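Local coordinates for flagellar motor switch protein FliG (Aquifex aeolicus, PDB 3HJL) that probably forms part of the rotor-mounted switch complex (C ring) at the base of the flagellar basal body, contacting motor components that determine the direction of rotation, at residues A16-S21 with E79-N84; E63-I68 with I73-P78. One frame throughout, in Å; residues are numbered along the deposited sequence.

Contact 1. Residues A16-S21 with E79-N84; sequences AVLLLS and EEFIEN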
# COMPACT_ATOMS: atom_id res chain seq x y z
N ALA A 16 -15.27 -33.69 30.68
CA ALA A 16 -16.31 -33.28 29.73
C ALA A 16 -15.76 -33.11 28.31
O ALA A 16 -16.35 -33.59 27.34
CB ALA A 16 -16.97 -31.98 30.18
N VAL A 17 -14.62 -32.43 28.20
CA VAL A 17 -13.98 -32.20 26.91
C VAL A 17 -13.43 -33.50 26.32
O VAL A 17 -13.59 -33.74 25.13
CB VAL A 17 -12.86 -31.13 27.00
CG1 VAL A 17 -12.16 -30.97 25.66
CG2 VAL A 17 -13.44 -29.78 27.46
N LEU A 18 -12.81 -34.34 27.16
CA LEU A 18 -12.33 -35.66 26.73
C LEU A 18 -13.45 -36.52 26.17
O LEU A 18 -13.30 -37.11 25.09
CB LEU A 18 -11.65 -36.41 27.89
CG LEU A 18 -10.22 -36.05 28.29
CD1 LEU A 18 -9.80 -36.84 29.55
CD2 LEU A 18 -9.25 -36.35 27.13
N LEU A 19 -14.57 -36.58 26.90
CA LEU A 19 -15.75 -37.35 26.46
C LEU A 19 -16.14 -37.01 25.01
O LEU A 19 -16.38 -37.91 24.19
CB LEU A 19 -16.94 -37.09 27.40
CG LEU A 19 -18.26 -37.84 27.13
CD1 LEU A 19 -18.09 -39.34 27.37
CD2 LEU A 19 -19.38 -37.28 28.00
N LEU A 20 -16.15 -35.73 24.70
CA LEU A 20 -16.54 -35.24 23.37
C LEU A 20 -15.42 -35.27 22.30
O LEU A 20 -15.72 -35.35 21.12
CB LEU A 20 -17.08 -33.82 23.51
CG LEU A 20 -18.30 -33.68 24.43
CD1 LEU A 20 -18.49 -32.24 24.85
CD2 LEU A 20 -19.54 -34.24 23.74
N SER A 21 -14.15 -35.24 22.74
CA SER A 21 -12.97 -35.14 21.84
C SER A 21 -12.26 -36.46 21.51
O SER A 21 -11.69 -36.58 20.44
CB SER A 21 -11.95 -34.19 22.46
OG SER A 21 -12.52 -32.90 22.70
N GLU A 79 -4.28 -35.05 15.53
CA GLU A 79 -4.67 -33.74 14.99
C GLU A 79 -6.20 -33.59 14.96
O GLU A 79 -6.72 -32.48 15.10
CB GLU A 79 -4.08 -33.51 13.59
CG GLU A 79 -3.77 -32.04 13.28
CD GLU A 79 -2.49 -31.54 13.96
OE1 GLU A 79 -1.40 -32.08 13.66
OE2 GLU A 79 -2.58 -30.60 14.78
N GLU A 80 -6.90 -34.71 14.77
CA GLU A 80 -8.36 -34.74 14.80
C GLU A 80 -8.88 -34.55 16.24
O GLU A 80 -9.97 -34.02 16.44
CB GLU A 80 -8.87 -36.05 14.21
CG GLU A 80 -10.38 -36.09 13.96
CD GLU A 80 -10.79 -37.23 13.04
OE1 GLU A 80 -10.26 -37.32 11.91
OE2 GLU A 80 -11.68 -38.01 13.44
N PHE A 81 -8.12 -35.03 17.22
CA PHE A 81 -8.39 -34.78 18.64
C PHE A 81 -8.29 -33.28 18.97
O PHE A 81 -9.16 -32.74 19.64
CB PHE A 81 -7.43 -35.61 19.50
CG PHE A 81 -7.59 -35.41 20.98
CD1 PHE A 81 -8.53 -36.12 21.70
CD2 PHE A 81 -6.71 -34.57 21.67
CE1 PHE A 81 -8.64 -35.97 23.08
CE2 PHE A 81 -6.82 -34.40 23.05
CZ PHE A 81 -7.79 -35.11 23.75
N ILE A 82 -7.24 -32.61 18.47
CA ILE A 82 -7.04 -31.17 18.72
C ILE A 82 -8.21 -30.35 18.16
O ILE A 82 -8.70 -29.44 18.83
CB ILE A 82 -5.69 -30.60 18.09
CG1 ILE A 82 -4.45 -31.45 18.39
CG2 ILE A 82 -5.44 -29.17 18.55
CD1 ILE A 82 -4.39 -32.07 19.78
N GLU A 83 -8.64 -30.68 16.94
CA GLU A 83 -9.75 -29.98 16.28
C GLU A 83 -11.06 -30.19 17.03
O GLU A 83 -11.85 -29.26 17.15
CB GLU A 83 -9.91 -30.44 14.81
CG GLU A 83 -10.92 -29.61 13.97
CD GLU A 83 -11.18 -30.19 12.57
OE1 GLU A 83 -12.17 -29.78 11.93
OE2 GLU A 83 -10.41 -31.06 12.11
N ASN A 84 -11.29 -31.41 17.52
CA ASN A 84 -12.50 -31.71 18.31
C ASN A 84 -12.58 -30.90 19.60
O ASN A 84 -13.65 -30.43 19.97
CB ASN A 84 -12.62 -33.21 18.61
CG ASN A 84 -12.89 -34.05 17.37
OD1 ASN A 84 -13.07 -33.53 16.27
ND2 ASN A 84 -12.85 -35.35 17.54

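Contact 2. Residues E63-I68 with I73-P78; sequences ELLDEI and IKIKKP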
# COMPACT_ATOMS: atom_id res chain seq x y z
N GLU A 63 -1.69 -30.45 26.06
CA GLU A 63 -1.52 -30.92 27.43
C GLU A 63 -2.38 -32.17 27.61
O GLU A 63 -1.85 -33.21 27.99
CB GLU A 63 -1.90 -29.86 28.46
CG GLU A 63 -1.41 -30.20 29.88
CD GLU A 63 -2.29 -29.63 30.98
OE1 GLU A 63 -3.50 -29.97 31.02
OE2 GLU A 63 -1.74 -28.90 31.84
N LEU A 64 -3.67 -32.05 27.31
CA LEU A 64 -4.64 -33.18 27.38
C LEU A 64 -4.18 -34.40 26.60
O LEU A 64 -4.35 -35.53 27.06
CB LEU A 64 -6.03 -32.79 26.84
CG LEU A 64 -7.11 -32.25 27.77
CD1 LEU A 64 -8.34 -31.84 26.97
CD2 LEU A 64 -7.48 -33.28 28.82
N LEU A 65 -3.66 -34.16 25.39
CA LEU A 65 -3.17 -35.24 24.53
C LEU A 65 -1.99 -35.96 25.18
O LEU A 65 -1.96 -37.19 25.22
CB LEU A 65 -2.79 -34.69 23.15
CG LEU A 65 -2.43 -35.67 22.03
CD1 LEU A 65 -3.57 -36.64 21.73
CD2 LEU A 65 -2.02 -34.90 20.78
N ASP A 66 -1.03 -35.19 25.72
CA ASP A 66 0.13 -35.76 26.42
C ASP A 66 -0.26 -36.48 27.71
O ASP A 66 0.33 -37.49 28.08
CB ASP A 66 1.14 -34.65 26.74
CG ASP A 66 2.41 -35.18 27.39
OD1 ASP A 66 3.06 -36.09 26.81
OD2 ASP A 66 2.78 -34.68 28.47
N GLU A 67 -1.27 -35.94 28.39
CA GLU A 67 -1.77 -36.46 29.66
C GLU A 67 -2.43 -37.83 29.49
O GLU A 67 -2.15 -38.76 30.25
CB GLU A 67 -2.78 -35.45 30.25
CG GLU A 67 -2.97 -35.51 31.74
CD GLU A 67 -3.59 -34.23 32.28
OE1 GLU A 67 -4.79 -33.97 32.01
OE2 GLU A 67 -2.88 -33.47 32.98
N ILE A 68 -3.29 -37.96 28.47
CA ILE A 68 -3.99 -39.23 28.18
C ILE A 68 -3.10 -40.28 27.50
O ILE A 68 -3.39 -41.48 27.61
CB ILE A 68 -5.32 -39.02 27.38
CG1 ILE A 68 -5.06 -38.53 25.95
CG2 ILE A 68 -6.24 -38.09 28.14
CD1 ILE A 68 -6.24 -37.80 25.31
N ILE A 73 -3.73 -44.38 26.96
CA ILE A 73 -4.74 -44.41 25.89
C ILE A 73 -4.06 -44.06 24.56
O ILE A 73 -3.40 -43.02 24.46
CB ILE A 73 -5.91 -43.40 26.15
CG1 ILE A 73 -6.85 -43.91 27.26
CG2 ILE A 73 -6.72 -43.19 24.89
CD1 ILE A 73 -6.27 -43.89 28.66
N LYS A 74 -4.23 -44.92 23.56
CA LYS A 74 -3.61 -44.73 22.24
C LYS A 74 -4.49 -43.82 21.38
O LYS A 74 -5.69 -44.05 21.25
CB LYS A 74 -3.40 -46.07 21.52
CG LYS A 74 -2.28 -46.95 22.10
CD LYS A 74 -2.74 -47.89 23.21
CE LYS A 74 -3.49 -49.10 22.65
NZ LYS A 74 -3.89 -50.05 23.73
N ILE A 75 -3.86 -42.80 20.77
CA ILE A 75 -4.54 -41.80 19.94
C ILE A 75 -4.01 -41.90 18.50
O ILE A 75 -2.91 -41.42 18.20
CB ILE A 75 -4.30 -40.36 20.49
CG1 ILE A 75 -4.86 -40.22 21.91
CG2 ILE A 75 -4.93 -39.33 19.57
CD1 ILE A 75 -6.38 -40.42 22.03
N LYS A 76 -4.80 -42.52 17.63
CA LYS A 76 -4.40 -42.77 16.24
C LYS A 76 -4.37 -41.51 15.38
O LYS A 76 -3.50 -41.37 14.52
CB LYS A 76 -5.34 -43.81 15.59
CG LYS A 76 -5.30 -45.19 16.25
CD LYS A 76 -6.42 -46.09 15.72
CE LYS A 76 -6.52 -47.38 16.52
NZ LYS A 76 -7.72 -48.17 16.14
N LYS A 77 -5.33 -40.61 15.60
CA LYS A 77 -5.43 -39.34 14.87
C LYS A 77 -5.37 -38.17 15.87
O LYS A 77 -6.41 -37.62 16.25
CB LYS A 77 -6.74 -39.29 14.08
CG LYS A 77 -6.81 -40.30 12.93
CD LYS A 77 -8.18 -40.32 12.26
CE LYS A 77 -8.26 -41.40 11.19
NZ LYS A 77 -9.61 -41.47 10.56
N PRO A 78 -4.14 -37.80 16.32
CA PRO A 78 -3.99 -36.72 17.30
C PRO A 78 -4.42 -35.34 16.82
O PRO A 78 -4.88 -34.55 17.63
CB PRO A 78 -2.48 -36.72 17.60
CG PRO A 78 -1.86 -37.37 16.45
CD PRO A 78 -2.83 -38.38 15.96

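Contact 1. Residues A16-S21 with E79-N84
Ser21, which meets both Phe81 and Asn84, turns its hydroxyl back into its own helix and gives OG to Val17 O at 2.8 Å, from above the plane of that carbonyl rather than on a lone pair. The backbone N of Ser21 reaches the same oxygen in a weak bond, so Val17 O is held twice by one residue. With the hydroxyl turned back, Ser21 CB packs at 3.8 Å from CE1 of the Phe81 ring. At the last residue of helix 7-21, Ser21 O receives a weak but fairly straight hydrogen bond from Asn84 ND2, at 3.4 Å and 164°. Ser21 O also lies 3.4 Å from Phe81 CD1, in an oblique position that is neither face nor edge. Asn84 also packs its CB against the serine, 3.8 Å from Ser21 CA.

The Phe81 ring gets there because CG stands anti to its backbone N (chi1 178°), which carries the ring tip toward helix 7-21. Leu18 starts out pointing away, yet its CD2 methyl returns to the ring's edge, in plane, 3.9 Å from Phe81 CZ. A glycine in place of Ser21 would take away OG and CB together, and would probably leave Val17 O to the weak backbone bond and open a gap beside CE1 of Phe81.

Next to this patch, the side chains of Val17 and Ser21 also touch Ile85, one turn beyond Phe81 on helix 78-88, while Phe81 rests on Leu65 and Ile68 of helix 54-70. The axes of the two short segments approach to 9.6 Å, their directions 125° apart, a steep crossing between the first and fifth helices of the all-helical FliG N-terminal domain.

Contact 2. Residues E63-I68 with I73-P78
Leu65 splays its two methyls over the loop that follows its helix. Leu65 CD1 lies 3.7 Å from Ile75 CG2 and nearly as close to CG1 of the same residue, while Leu65 CD2 reaches Pro78 CB at 3.7 Å. The fork sits there because CG is anti to the backbone N (chi1 -172°), and the leucine meets both partners at a slant instead of running alongside them. One turn on, Ile68 comes to the same isoleucine more loosely, end to end, with its CD1 4.2 Å from Ile75 CD1.

Ile73 and Ile75 both direct CB toward the helix, whereas Lys74 between them points away, as expected of a nearly extended chain. Ile73 supplies the polar link: its N donates to Ile68 O at 3.0 Å, with the donor nearly in line with the C=O bond (161°). This N-H lies five residues after the carbonyl, a bond that ties the chain leaving the helix back to its last turns. Ile73 CB also lies 3.5 Å from Ile68 O.

Leu22 and Pro23 also touch Ile75, and Lys77 is the N-cap residue of helix 78-88. With one backbone hydrogen bond and otherwise methyl and ring carbons, the contact is directional at its Ile73 end and depends on shape and the hydrophobic effect elsewhere.

Overall arrangement
Both contacts belong to the FliG N-terminal domain, far from the EHPQR motif, and contact 2 is nested inside the loop that contact 1 closes. Contact 1 joins helices distant in sequence and is partly buried; contact 2 folds a connecting loop onto the helix just before it, at the surface. They form one continuous patch, with centres about 10 Å apart: Ile68 CD1 touches Phe81 CZ at 3.5 Å, and Leu65 and Leu18 add further apolar contacts. Helix 54-70 therefore packs on both partners of contact 1. The chemistry differs: contact 1 uses a weak side-chain-to-backbone bond beside an aromatic ring, contact 2 a sound backbone bond among aliphatic groups.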